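Local coordinates for exodeoxyribonuclease III (Neisseria meningitidis, PDB 2JC4), which probably cleaves DNA from the 3' end as a metal-dependent 3'-5' exonuclease of the AP/ExoA repair family, at residues 172-175 / 176-180. Sequence-based numbering, arbitrary orientation.
Sequences ERQW and FQNLL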
loop_
_atom_site.group_PDB
_atom_site.type_symbol
_atom_site.label_atom_id
_atom_site.label_comp_id
_atom_site.label_asym_id
_atom_site.label_seq_id
_atom_site.Cartn_x
_atom_site.Cartn_y
_atom_site.Cartn_z
ATOM N N GLU A 172 1.184 13.957 -10.565
ATOM C CA GLU A 172 1.143 12.755 -9.705
ATOM C C GLU A 172 0.746 11.550 -10.526
ATOM O O GLU A 172 1.332 10.457 -10.391
ATOM C CB GLU A 172 0.146 12.949 -8.567
ATOM C CG GLU A 172 0.685 13.801 -7.409
ATOM C CD GLU A 172 -0.442 14.246 -6.459
ATOM O OE1 GLU A 172 -1.314 15.009 -6.902
ATOM O OE2 GLU A 172 -0.471 13.823 -5.284
ATOM N N ARG A 173 -0.225 11.739 -11.420
ATOM C CA ARG A 173 -0.644 10.619 -12.273
ATOM C C ARG A 173 0.487 10.163 -13.200
ATOM O O ARG A 173 0.661 8.962 -13.445
ATOM C CB ARG A 173 -1.938 10.966 -13.010
ATOM C CG ARG A 173 -3.096 11.020 -12.055
ATOM C CD ARG A 173 -4.337 11.604 -12.680
ATOM N NE ARG A 173 -5.463 11.404 -11.743
ATOM C CZ ARG A 173 -6.637 12.010 -11.856
ATOM N NH1 ARG A 173 -6.857 12.856 -12.871
ATOM N NH2 ARG A 173 -7.608 11.743 -10.981
ATOM N N GLN A 174 1.325 11.111 -13.619
ATOM C CA GLN A 174 2.535 10.739 -14.361
ATOM C C GLN A 174 3.529 9.921 -13.538
ATOM O O GLN A 174 4.113 8.970 -14.069
ATOM C CB GLN A 174 3.234 11.946 -14.981
ATOM C CG GLN A 174 4.339 11.519 -16.023
ATOM C CD GLN A 174 3.798 10.576 -17.111
ATOM O OE1 GLN A 174 2.888 10.926 -17.887
ATOM N NE2 GLN A 174 4.361 9.383 -17.179
ATOM N N TRP A 175 3.703 10.257 -12.259
ATOM C CA TRP A 175 4.572 9.459 -11.381
ATOM C C TRP A 175 4.044 8.041 -11.218
ATOM O O TRP A 175 4.828 7.096 -11.246
ATOM C CB TRP A 175 4.776 10.109 -10.006
ATOM C CG TRP A 175 5.288 11.518 -10.112
ATOM C CD1 TRP A 175 5.983 12.076 -11.162
ATOM C CD2 TRP A 175 5.136 12.557 -9.128
ATOM N NE1 TRP A 175 6.244 13.406 -10.894
ATOM C CE2 TRP A 175 5.731 13.722 -9.654
ATOM C CE3 TRP A 175 4.513 12.620 -7.875
ATOM C CZ2 TRP A 175 5.741 14.930 -8.959
ATOM C CZ3 TRP A 175 4.510 13.833 -7.182
ATOM C CH2 TRP A 175 5.130 14.963 -7.728
ATOM N N PHE A 176 2.731 7.890 -11.112
ATOM C CA PHE A 176 2.127 6.575 -11.041
ATOM C C PHE A 176 2.348 5.832 -12.369
ATOM O O PHE A 176 2.700 4.642 -12.379
ATOM C CB PHE A 176 0.632 6.677 -10.680
ATOM C CG PHE A 176 -0.059 5.328 -10.564
ATOM C CD1 PHE A 176 0.116 4.539 -9.420
ATOM C CD2 PHE A 176 -0.847 4.840 -11.602
ATOM C CE1 PHE A 176 -0.507 3.299 -9.310
ATOM C CE2 PHE A 176 -1.476 3.588 -11.485
ATOM C CZ PHE A 176 -1.314 2.841 -10.333
ATOM N N GLN A 177 2.179 6.541 -13.481
ATOM C CA GLN A 177 2.423 5.949 -14.804
ATOM C C GLN A 177 3.876 5.497 -14.939
ATOM O O GLN A 177 4.142 4.438 -15.539
ATOM C CB GLN A 177 1.984 6.900 -15.944
ATOM C CG GLN A 177 1.998 6.271 -17.376
ATOM C CD GLN A 177 1.079 5.073 -17.500
ATOM O OE1 GLN A 177 -0.106 5.167 -17.180
ATOM N NE2 GLN A 177 1.614 3.939 -17.937
ATOM N N ASN A 178 4.811 6.245 -14.353
ATOM C CA ASN A 178 6.221 5.842 -14.431
ATOM C C ASN A 178 6.507 4.476 -13.803
ATOM O O ASN A 178 7.428 3.761 -14.209
ATOM C CB ASN A 178 7.133 6.899 -13.826
ATOM C CG ASN A 178 7.076 8.217 -14.568
ATOM O OD1 ASN A 178 6.651 8.263 -15.709
ATOM N ND2 ASN A 178 7.538 9.302 -13.921
ATOM N N LEU A 179 5.737 4.115 -12.786
ATOM C CA LEU A 179 5.830 2.783 -12.178
ATOM C C LEU A 179 5.235 1.704 -13.100
ATOM O O LEU A 179 5.853 0.695 -13.342
ATOM C CB LEU A 179 5.132 2.787 -10.806
ATOM C CG LEU A 179 5.775 3.641 -9.709
ATOM C CD1 LEU A 179 4.852 3.716 -8.475
ATOM C CD2 LEU A 179 7.204 3.129 -9.320
ATOM N N LEU A 180 4.023 1.919 -13.601
ATOM C CA LEU A 180 3.446 1.017 -14.598
ATOM C C LEU A 180 4.396 0.778 -15.801
ATOM O O LEU A 180 4.513 -0.370 -16.273
ATOM C CB LEU A 180 2.104 1.563 -15.108
ATOM C CG LEU A 180 0.986 1.747 -14.064
ATOM C CD1 LEU A 180 -0.283 2.271 -14.727
ATOM C CD2 LEU A 180 0.710 0.451 -13.259
#
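The backbone N of Asn178 donates to O of Gln174 at 2.8 Å, across one turn of the helix. A second link joins the same two residues through their side chains, NE2 of Gln174 donating to OD1 of Asn178 at 2.9 Å. This second bond is nearly straight at the hydrogen (163°) and lies in the plane of the glutamine amide, but it reaches OD1 from above the asparagine carbonyl plane. The glutamine can make it because CG stands anti to the backbone N (chi1 -168°) and the chain then bends at chi2, carrying NE2 forward, toward the C-terminal end, beside CB of Gln177. Two amides, each offering both donor and acceptor, suit this solvent-facing side, where water probably competes for them.

Ordinary i to i+4 bonds continue on the neighbouring residues: N of Phe176 meets O of Glu172 at 3.0 Å, and N of Gln177 meets O of Arg173 at 2.9 Å. Toward the end of the helix the bond from N of Leu179 to O of Trp175 is weak, at 3.5 Å. The Trp175 indole turns back along the helix, one face resting on CA of Glu172 and the edge near ND2 of Asn178, while Phe117 and Lys120 of helix 115-135 adjoin it. Buried Glu172 forms a salt bridge with Lys120, which probably helps it to stay ionised there, and nonpolar Phe176 and Leu179 pack on Leu220 of strand 217-221. Such division of faces is characteristic of an amphipathic helix; here helix 170-180 packs against helix 115-135 and against strands 217-221 and 185-186 of one sheet of the DNase I-like fold.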